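Local structure of glutamate racemase (3UHF) at residues Asp69-Phe74 with Ser98-Asp103; Glu77-Phe82 with Asp88-Ala93; Ala104-Ala107 with Val113-Val116. The protein belongs to the Asp/Glu/hydantoin racemase family of two-domain alpha/beta enzymes and is modelled with D-glutamic acid in its pocket. All coordinates share one frame; numbering follows the deposited sequence.

Contact 1: Asp69-Phe74 with Ser98-Asp103; sequences DTIIKF and SAYALD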
loop_
_atom_site.group_PDB
_atom_site.type_symbol
_atom_site.label_atom_id
_atom_site.label_comp_id
_atom_site.label_asym_id
_atom_site.label_seq_id
_atom_site.Cartn_x
_atom_site.Cartn_y
_atom_site.Cartn_z
ATOM N N ASP A 69 -13.072 12.487 -7.030
ATOM C CA ASP A 69 -14.359 11.909 -7.428
ATOM C C ASP A 69 -14.210 10.606 -8.216
ATOM O O ASP A 69 -14.929 9.639 -7.966
ATOM C CB ASP A 69 -15.196 12.911 -8.224
ATOM C CG ASP A 69 -15.619 14.105 -7.387
ATOM O OD1 ASP A 69 -15.563 14.018 -6.133
ATOM O OD2 ASP A 69 -16.008 15.137 -7.976
ATOM N N THR A 70 -13.279 10.586 -9.165
ATOM C CA THR A 70 -13.009 9.390 -9.955
ATOM C C THR A 70 -12.484 8.241 -9.087
ATOM O O THR A 70 -12.938 7.098 -9.201
ATOM C CB THR A 70 -11.987 9.704 -11.080
ATOM O OG1 THR A 70 -12.531 10.701 -11.949
ATOM C CG2 THR A 70 -11.669 8.459 -11.892
ATOM N N ILE A 71 -11.519 8.553 -8.229
ATOM C CA ILE A 71 -10.930 7.568 -7.326
ATOM C C ILE A 71 -11.994 6.930 -6.435
ATOM O O ILE A 71 -12.054 5.708 -6.292
ATOM C CB ILE A 71 -9.825 8.204 -6.462
ATOM C CG1 ILE A 71 -8.625 8.587 -7.339
ATOM C CG2 ILE A 71 -9.381 7.244 -5.343
ATOM C CD1 ILE A 71 -7.695 9.630 -6.699
ATOM N N ILE A 72 -12.846 7.760 -5.851
ATOM C CA ILE A 72 -13.897 7.248 -4.981
ATOM C C ILE A 72 -14.866 6.364 -5.763
ATOM O O ILE A 72 -15.214 5.264 -5.332
ATOM C CB ILE A 72 -14.638 8.387 -4.280
ATOM C CG1 ILE A 72 -13.702 9.059 -3.263
ATOM C CG2 ILE A 72 -15.901 7.858 -3.596
ATOM C CD1 ILE A 72 -14.339 10.223 -2.514
ATOM N N LYS A 73 -15.267 6.835 -6.938
ATOM C CA LYS A 73 -16.182 6.088 -7.782
ATOM C C LYS A 73 -15.605 4.712 -8.104
ATOM O O LYS A 73 -16.284 3.703 -7.946
ATOM C CB LYS A 73 -16.442 6.863 -9.081
ATOM C CG LYS A 73 -17.300 6.127 -10.093
ATOM C CD LYS A 73 -17.232 6.821 -11.455
ATOM C CE LYS A 73 -18.088 6.101 -12.494
ATOM N NZ LYS A 73 -17.954 6.701 -13.857
ATOM N N PHE A 74 -14.348 4.677 -8.547
ATOM C CA PHE A 74 -13.691 3.414 -8.875
ATOM C C PHE A 74 -13.596 2.458 -7.667
ATOM O O PHE A 74 -13.774 1.248 -7.807
ATOM C CB PHE A 74 -12.290 3.670 -9.444
ATOM C CG PHE A 74 -12.288 4.241 -10.857
ATOM C CD1 PHE A 74 -13.476 4.415 -11.557
ATOM C CD2 PHE A 74 -11.100 4.592 -11.475
ATOM C CE1 PHE A 74 -13.480 4.931 -12.847
ATOM C CE2 PHE A 74 -11.102 5.107 -12.779
ATOM C CZ PHE A 74 -12.290 5.274 -13.457
ATOM N N SER A 98 -6.497 4.838 -0.359
ATOM C CA SER A 98 -6.575 5.014 1.096
ATOM C C SER A 98 -6.723 6.489 1.461
ATOM O O SER A 98 -7.319 6.830 2.491
ATOM C CB SER A 98 -5.343 4.416 1.803
ATOM O OG SER A 98 -5.319 2.995 1.723
ATOM N N ALA A 99 -6.176 7.354 0.612
ATOM C CA ALA A 99 -6.191 8.789 0.844
ATOM C C ALA A 99 -7.563 9.416 0.640
ATOM O O ALA A 99 -7.836 10.477 1.191
ATOM C CB ALA A 99 -5.140 9.503 -0.033
ATOM N N TYR A 100 -8.427 8.769 -0.136
ATOM C CA TYR A 100 -9.706 9.392 -0.509
ATOM C C TYR A 100 -10.964 8.580 -0.205
ATOM O O TYR A 100 -11.996 9.150 0.146
ATOM C CB TYR A 100 -9.711 9.759 -2.000
ATOM C CG TYR A 100 -8.752 10.872 -2.344
ATOM C CD1 TYR A 100 -9.077 12.201 -2.086
ATOM C CD2 TYR A 100 -7.513 10.595 -2.904
ATOM C CE1 TYR A 100 -8.198 13.223 -2.390
ATOM C CE2 TYR A 100 -6.632 11.607 -3.211
ATOM C CZ TYR A 100 -6.981 12.922 -2.952
ATOM O OH TYR A 100 -6.096 13.934 -3.262
ATOM N N ALA A 101 -10.887 7.259 -0.347
ATOM C CA ALA A 101 -12.102 6.433 -0.404
ATOM C C ALA A 101 -12.571 5.736 0.881
ATOM O O ALA A 101 -13.629 5.111 0.874
ATOM C CB ALA A 101 -11.972 5.399 -1.517
ATOM N N LEU A 102 -11.805 5.811 1.963
ATOM C CA LEU A 102 -12.159 5.038 3.163
ATOM C C LEU A 102 -13.530 5.358 3.769
ATOM O O LEU A 102 -14.261 4.439 4.142
ATOM C CB LEU A 102 -11.069 5.124 4.233
ATOM C CG LEU A 102 -9.736 4.489 3.835
ATOM C CD1 LEU A 102 -8.799 4.455 5.039
ATOM C CD2 LEU A 102 -9.932 3.083 3.259
ATOM N N ASP A 103 -13.873 6.644 3.876
ATOM C CA ASP A 103 -15.174 7.043 4.422
ATOM C C ASP A 103 -16.309 6.431 3.623
ATOM O O ASP A 103 -17.245 5.872 4.187
ATOM C CB ASP A 103 -15.343 8.569 4.441
ATOM C CG ASP A 103 -14.509 9.240 5.519
ATOM O OD1 ASP A 103 -13.966 8.527 6.391
ATOM O OD2 ASP A 103 -14.388 10.485 5.486
#

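Contact 2: Glu77-Phe82 with Asp88-Ala93; sequences EALDFF and DMLIIA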
loop_
_atom_site.group_PDB
_atom_site.type_symbol
_atom_site.label_atom_id
_atom_site.label_comp_id
_atom_site.label_asym_id
_atom_site.label_seq_id
_atom_site.Cartn_x
_atom_site.Cartn_y
_atom_site.Cartn_z
ATOM N N GLU A 77 -16.881 0.787 -6.924
ATOM C CA GLU A 77 -17.107 -0.298 -7.867
ATOM C C GLU A 77 -16.346 -1.545 -7.435
ATOM O O GLU A 77 -16.832 -2.665 -7.584
ATOM C CB GLU A 77 -16.698 0.109 -9.285
ATOM C CG GLU A 77 -17.494 1.276 -9.844
ATOM C CD GLU A 77 -17.105 1.598 -11.280
ATOM O OE1 GLU A 77 -16.196 0.920 -11.803
ATOM O OE2 GLU A 77 -17.713 2.511 -11.881
ATOM N N ALA A 78 -15.152 -1.342 -6.891
ATOM C CA ALA A 78 -14.345 -2.453 -6.410
ATOM C C ALA A 78 -15.048 -3.138 -5.240
ATOM O O ALA A 78 -15.090 -4.368 -5.151
ATOM C CB ALA A 78 -12.959 -1.966 -5.997
ATOM N N LEU A 79 -15.620 -2.337 -4.352
ATOM C CA LEU A 79 -16.388 -2.891 -3.243
ATOM C C LEU A 79 -17.513 -3.787 -3.779
ATOM O O LEU A 79 -17.713 -4.899 -3.289
ATOM C CB LEU A 79 -16.945 -1.770 -2.362
ATOM C CG LEU A 79 -17.718 -2.206 -1.117
ATOM C CD1 LEU A 79 -16.864 -3.124 -0.259
ATOM C CD2 LEU A 79 -18.182 -0.998 -0.327
ATOM N N ASP A 80 -18.222 -3.313 -4.800
ATOM C CA ASP A 80 -19.257 -4.115 -5.448
ATOM C C ASP A 80 -18.707 -5.451 -5.941
ATOM O O ASP A 80 -19.329 -6.486 -5.747
ATOM C CB ASP A 80 -19.873 -3.367 -6.628
ATOM C CG ASP A 80 -20.759 -2.221 -6.202
ATOM O OD1 ASP A 80 -21.131 -2.153 -5.016
ATOM O OD2 ASP A 80 -21.089 -1.390 -7.074
ATOM N N PHE A 81 -17.537 -5.418 -6.575
ATOM C CA PHE A 81 -16.903 -6.634 -7.078
ATOM C C PHE A 81 -16.669 -7.652 -5.973
ATOM O O PHE A 81 -16.865 -8.851 -6.169
ATOM C CB PHE A 81 -15.564 -6.324 -7.756
ATOM C CG PHE A 81 -14.797 -7.553 -8.153
ATOM C CD1 PHE A 81 -15.101 -8.222 -9.332
ATOM C CD2 PHE A 81 -13.786 -8.053 -7.344
ATOM C CE1 PHE A 81 -14.406 -9.364 -9.698
ATOM C CE2 PHE A 81 -13.090 -9.195 -7.702
ATOM C CZ PHE A 81 -13.400 -9.852 -8.880
ATOM N N PHE A 82 -16.246 -7.164 -4.811
ATOM C CA PHE A 82 -15.879 -8.028 -3.700
ATOM C C PHE A 82 -17.077 -8.666 -3.011
ATOM O O PHE A 82 -16.946 -9.694 -2.342
ATOM C CB PHE A 82 -15.066 -7.242 -2.672
ATOM C CG PHE A 82 -13.595 -7.269 -2.926
ATOM C CD1 PHE A 82 -12.945 -6.158 -3.427
ATOM C CD2 PHE A 82 -12.860 -8.417 -2.683
ATOM C CE1 PHE A 82 -11.590 -6.185 -3.669
ATOM C CE2 PHE A 82 -11.500 -8.442 -2.923
ATOM C CZ PHE A 82 -10.871 -7.329 -3.418
ATOM N N ASP A 88 -14.124 -11.486 5.173
ATOM C CA ASP A 88 -14.197 -11.092 6.578
ATOM C C ASP A 88 -13.764 -9.647 6.792
ATOM O O ASP A 88 -14.200 -8.997 7.744
ATOM C CB ASP A 88 -13.343 -12.021 7.440
ATOM C CG ASP A 88 -13.870 -13.445 7.458
ATOM O OD1 ASP A 88 -15.102 -13.631 7.327
ATOM O OD2 ASP A 88 -13.049 -14.378 7.598
ATOM N N MET A 89 -12.884 -9.163 5.917
ATOM C CA MET A 89 -12.504 -7.763 5.899
ATOM C C MET A 89 -11.808 -7.413 4.586
ATOM O O MET A 89 -11.386 -8.293 3.832
ATOM C CB MET A 89 -11.619 -7.394 7.092
ATOM C CG MET A 89 -10.178 -7.804 6.988
ATOM S SD MET A 89 -9.264 -7.318 8.480
ATOM C CE MET A 89 -7.782 -8.282 8.279
ATOM N N LEU A 90 -11.713 -6.121 4.320
ATOM C CA LEU A 90 -11.108 -5.639 3.089
ATOM C C LEU A 90 -9.939 -4.722 3.401
ATOM O O LEU A 90 -10.069 -3.759 4.168
ATOM C CB LEU A 90 -12.137 -4.888 2.251
ATOM C CG LEU A 90 -11.572 -4.216 0.995
ATOM C CD1 LEU A 90 -10.939 -5.250 0.074
ATOM C CD2 LEU A 90 -12.670 -3.447 0.271
ATOM N N ILE A 91 -8.798 -5.025 2.792
ATOM C CA ILE A 91 -7.617 -4.198 2.916
ATOM C C ILE A 91 -7.428 -3.409 1.628
ATOM O O ILE A 91 -7.361 -3.988 0.534
ATOM C CB ILE A 91 -6.355 -5.042 3.147
ATOM C CG1 ILE A 91 -6.534 -5.954 4.358
ATOM C CG2 ILE A 91 -5.131 -4.137 3.311
ATOM C CD1 ILE A 91 -6.973 -5.217 5.604
ATOM N N ILE A 92 -7.376 -2.091 1.757
ATOM C CA ILE A 92 -7.076 -1.219 0.619
ATOM C C ILE A 92 -5.560 -1.022 0.579
ATOM O O ILE A 92 -5.015 -0.199 1.313
ATOM C CB ILE A 92 -7.780 0.146 0.766
ATOM C CG1 ILE A 92 -9.281 -0.056 1.043
ATOM C CG2 ILE A 92 -7.562 1.016 -0.472
ATOM C CD1 ILE A 92 -10.003 -0.854 -0.039
ATOM N N ALA A 93 -4.882 -1.818 -0.247
ATOM C CA ALA A 93 -3.422 -1.780 -0.347
ATOM C C ALA A 93 -2.957 -0.450 -0.920
ATOM O O ALA A 93 -1.849 0.001 -0.658
ATOM C CB ALA A 93 -2.914 -2.938 -1.235
#

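Contact 3: Ala104-Ala107 with Val113-Val116; sequences ALRA and VYGV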
loop_
_atom_site.group_PDB
_atom_site.type_symbol
_atom_site.label_atom_id
_atom_site.label_comp_id
_atom_site.label_asym_id
_atom_site.label_seq_id
_atom_site.Cartn_x
_atom_site.Cartn_y
_atom_site.Cartn_z
ATOM N N ALA A 104 -16.220 6.543 2.302
ATOM C CA ALA A 104 -17.283 6.067 1.429
ATOM C C ALA A 104 -17.378 4.551 1.483
ATOM O O ALA A 104 -18.479 3.992 1.501
ATOM C CB ALA A 104 -17.054 6.541 0.000
ATOM N N LEU A 105 -16.224 3.890 1.502
ATOM C CA LEU A 105 -16.185 2.432 1.564
ATOM C C LEU A 105 -16.815 1.928 2.852
ATOM O O LEU A 105 -17.611 0.993 2.850
ATOM C CB LEU A 105 -14.740 1.928 1.458
ATOM C CG LEU A 105 -14.112 2.043 0.065
ATOM C CD1 LEU A 105 -12.624 1.755 0.125
ATOM C CD2 LEU A 105 -14.802 1.094 -0.904
ATOM N N ARG A 106 -16.450 2.558 3.959
ATOM C CA ARG A 106 -16.942 2.126 5.258
ATOM C C ARG A 106 -18.441 2.377 5.405
ATOM O O ARG A 106 -19.153 1.586 6.016
ATOM C CB ARG A 106 -16.152 2.816 6.361
ATOM C CG ARG A 106 -14.763 2.248 6.484
ATOM C CD ARG A 106 -13.848 3.163 7.259
ATOM N NE ARG A 106 -12.566 2.521 7.508
ATOM C CZ ARG A 106 -11.459 3.176 7.829
ATOM N NH1 ARG A 106 -11.479 4.499 7.928
ATOM N NH2 ARG A 106 -10.330 2.509 8.037
ATOM N N ALA A 107 -18.921 3.470 4.821
ATOM C CA ALA A 107 -20.343 3.785 4.882
ATOM C C ALA A 107 -21.178 2.709 4.191
ATOM O O ALA A 107 -22.338 2.498 4.538
ATOM C CB ALA A 107 -20.612 5.150 4.265
ATOM N N VAL A 113 -12.956 -2.270 6.950
ATOM C CA VAL A 113 -12.160 -1.849 5.803
ATOM C C VAL A 113 -10.987 -1.037 6.334
ATOM O O VAL A 113 -11.183 -0.061 7.058
ATOM C CB VAL A 113 -12.985 -0.999 4.837
ATOM C CG1 VAL A 113 -12.130 -0.534 3.641
ATOM C CG2 VAL A 113 -14.210 -1.781 4.355
ATOM N N TYR A 114 -9.770 -1.453 5.994
ATOM C CA TYR A 114 -8.560 -0.768 6.450
ATOM C C TYR A 114 -7.718 -0.367 5.254
ATOM O O TYR A 114 -7.569 -1.157 4.320
ATOM C CB TYR A 114 -7.724 -1.688 7.338
ATOM C CG TYR A 114 -8.415 -2.050 8.636
ATOM C CD1 TYR A 114 -8.606 -1.092 9.622
ATOM C CD2 TYR A 114 -8.888 -3.336 8.865
ATOM C CE1 TYR A 114 -9.247 -1.406 10.814
ATOM C CE2 TYR A 114 -9.533 -3.663 10.061
ATOM C CZ TYR A 114 -9.703 -2.691 11.022
ATOM O OH TYR A 114 -10.334 -3.000 12.202
ATOM N N GLY A 115 -7.178 0.853 5.299
ATOM C CA GLY A 115 -6.231 1.339 4.301
ATOM C C GLY A 115 -4.834 1.209 4.881
ATOM O O GLY A 115 -4.660 0.551 5.920
ATOM N N VAL A 116 -3.847 1.826 4.236
ATOM C CA VAL A 116 -2.459 1.687 4.654
ATOM C C VAL A 116 -1.849 2.970 5.226
ATOM O O VAL A 116 -0.695 2.975 5.650
ATOM C CB VAL A 116 -1.568 1.180 3.498
ATOM C CG1 VAL A 116 -1.886 -0.285 3.181
ATOM C CG2 VAL A 116 -1.743 2.068 2.246
#

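Contact 1: Asp69-Phe74 with Ser98-Asp103
I72 and I71, neighbours on helix 68-82, present two adjoining bumps to the bend where helix 95-100 gives way to helix 102-108. The backbones come close there, the CA atoms of I72 and A101 lying 5.0 Å apart. I72 reaches in with its CG1-CD1 branch, and the hollow it enters is floored by backbone: CD1 stands 3.7 Å from Y100 O, while CG1 is 4.2 Å from A101 CA. The small A101 methyl forms one wall of this hollow, with I72 CG1 and A101 CB 4.4 Å apart. I71 fills the space alongside the Y100 side chain. With CG1 anti to the carbonyl carbon (chi1 -68°), its CD1 methyl passes obliquely by the ring and lies 3.9 Å from Y100 CD2; the CG2 branch meets the root of the tyrosine, 4.2 Å from Y100 CB. The ring's far end is tied to another helix, since Y100 OH hydrogen-bonds to A142 O, and a glycerol molecule is hydrogen-bonded to Y100 O. Side chain meets side chain only through apolar groups, and the I72 methyl also lies against the carbonyl oxygen of Y100; with no hydrogen bond between 69-74 and 98-103, the fit rests on van der Waals contact.

Contact 2: Glu77-Phe82 with Asp88-Ala93
L90 is the strand residue that meets the helix, and it does so through both branches of its side chain. The CH-pi interaction comes first: L90 CD1 sits over one face of the F82 ring, 4.0 Å from the F82 ring centroid and 16° off the ring normal. The methyl is displaced toward the rim, its nearest ring atom being F82 CE1 at 3.9 Å, and the two side chains cross at about a right angle. L90 has CG anti to its backbone N (chi1 174°), a setting that carries the fork off the strand and up to the ring. Aliphatic packing supplies the rest. The second methyl, L90 CD2, lies 4.2 Å from L79 CD1, so the two branches of one leucine are shared between residues three apart on the helix. No hydrogen bond crosses between 77-82 and 88-93; the L90 backbone bonds instead to P112 and Y114, on the neighbouring edge of the sheet. F111 also touches L79 and L90, and F30 of strand 26-31 lies against F82. A helix, a short connection and a strand of a parallel sheet, joined by a buried apolar layer, are typical of alpha/beta domains in which helices pack on a parallel sheet.

Contact 3: Ala104-Ala107 with Val113-Val116
Between R106 and V113 the backbones approach to 6.2 Å, CA to CA, the nearest such pair of the two segments. Residues 104-107 are helical, whereas 113-114 form a short strand that turns into loop at G115. V113 directs its side chain at the helix and Y114 directs its own away, the alternation expected of extended chain. Both hydrogen bonds between the segments come from R106. Its side chain, extended from CG to NE, runs from the helix to the strand and grips a single acceptor side-on: R106 NE is 3.0 Å from V113 O and R106 NH2 is 2.9 Å from V113 O. The N-H...O angles, 142° and 144°, are both bent, as a fork closing on one atom requires. V113 O lies at the guanidinium edge, close to its plane; NH2 approaches in the carbonyl plane, while NE is tilted 24° from it. Strand 113-114 is the outermost strand of a parallel sheet within this chain, paired with strand 89-92 in an alpha/beta domain, so the arginine takes up a carbonyl of an edge strand. Beneath the polar grip is an apolar layer. R106 CG lies 4.1 Å from V113 CB, and V113 CG1, anti to the backbone N, is 4.2 Å from L105 CB. Beyond the segments, I92 touches both L105 and V113, and Y114 OH hydrogen-bonds to E239 OE2.

Overall arrangement
Contacts 1 and 2 use successive parts of helix 68-82, their centres 12 Å apart, while contacts 1 and 3 share helix 102-108. Contact 3 lies about 9 Å, centre to centre, from each of the others. Strand pairing joins contacts 2 and 3: I92 N is 2.7 Å from Y114 O, and L90 O is 3.0 Å from Y114 N, both probable hydrogen bonds. S98 OG, 3.1 Å from V116 N, probably bonds contact 1 to contact 3. Contact 1 is nearest the bound D-glutamic acid, about 8 Å from the I71 side chain; F82 of contact 2 is about 13 Å away. The pocket residues C94, N95 and T96 lie between strand 89-92 and segment 98-103.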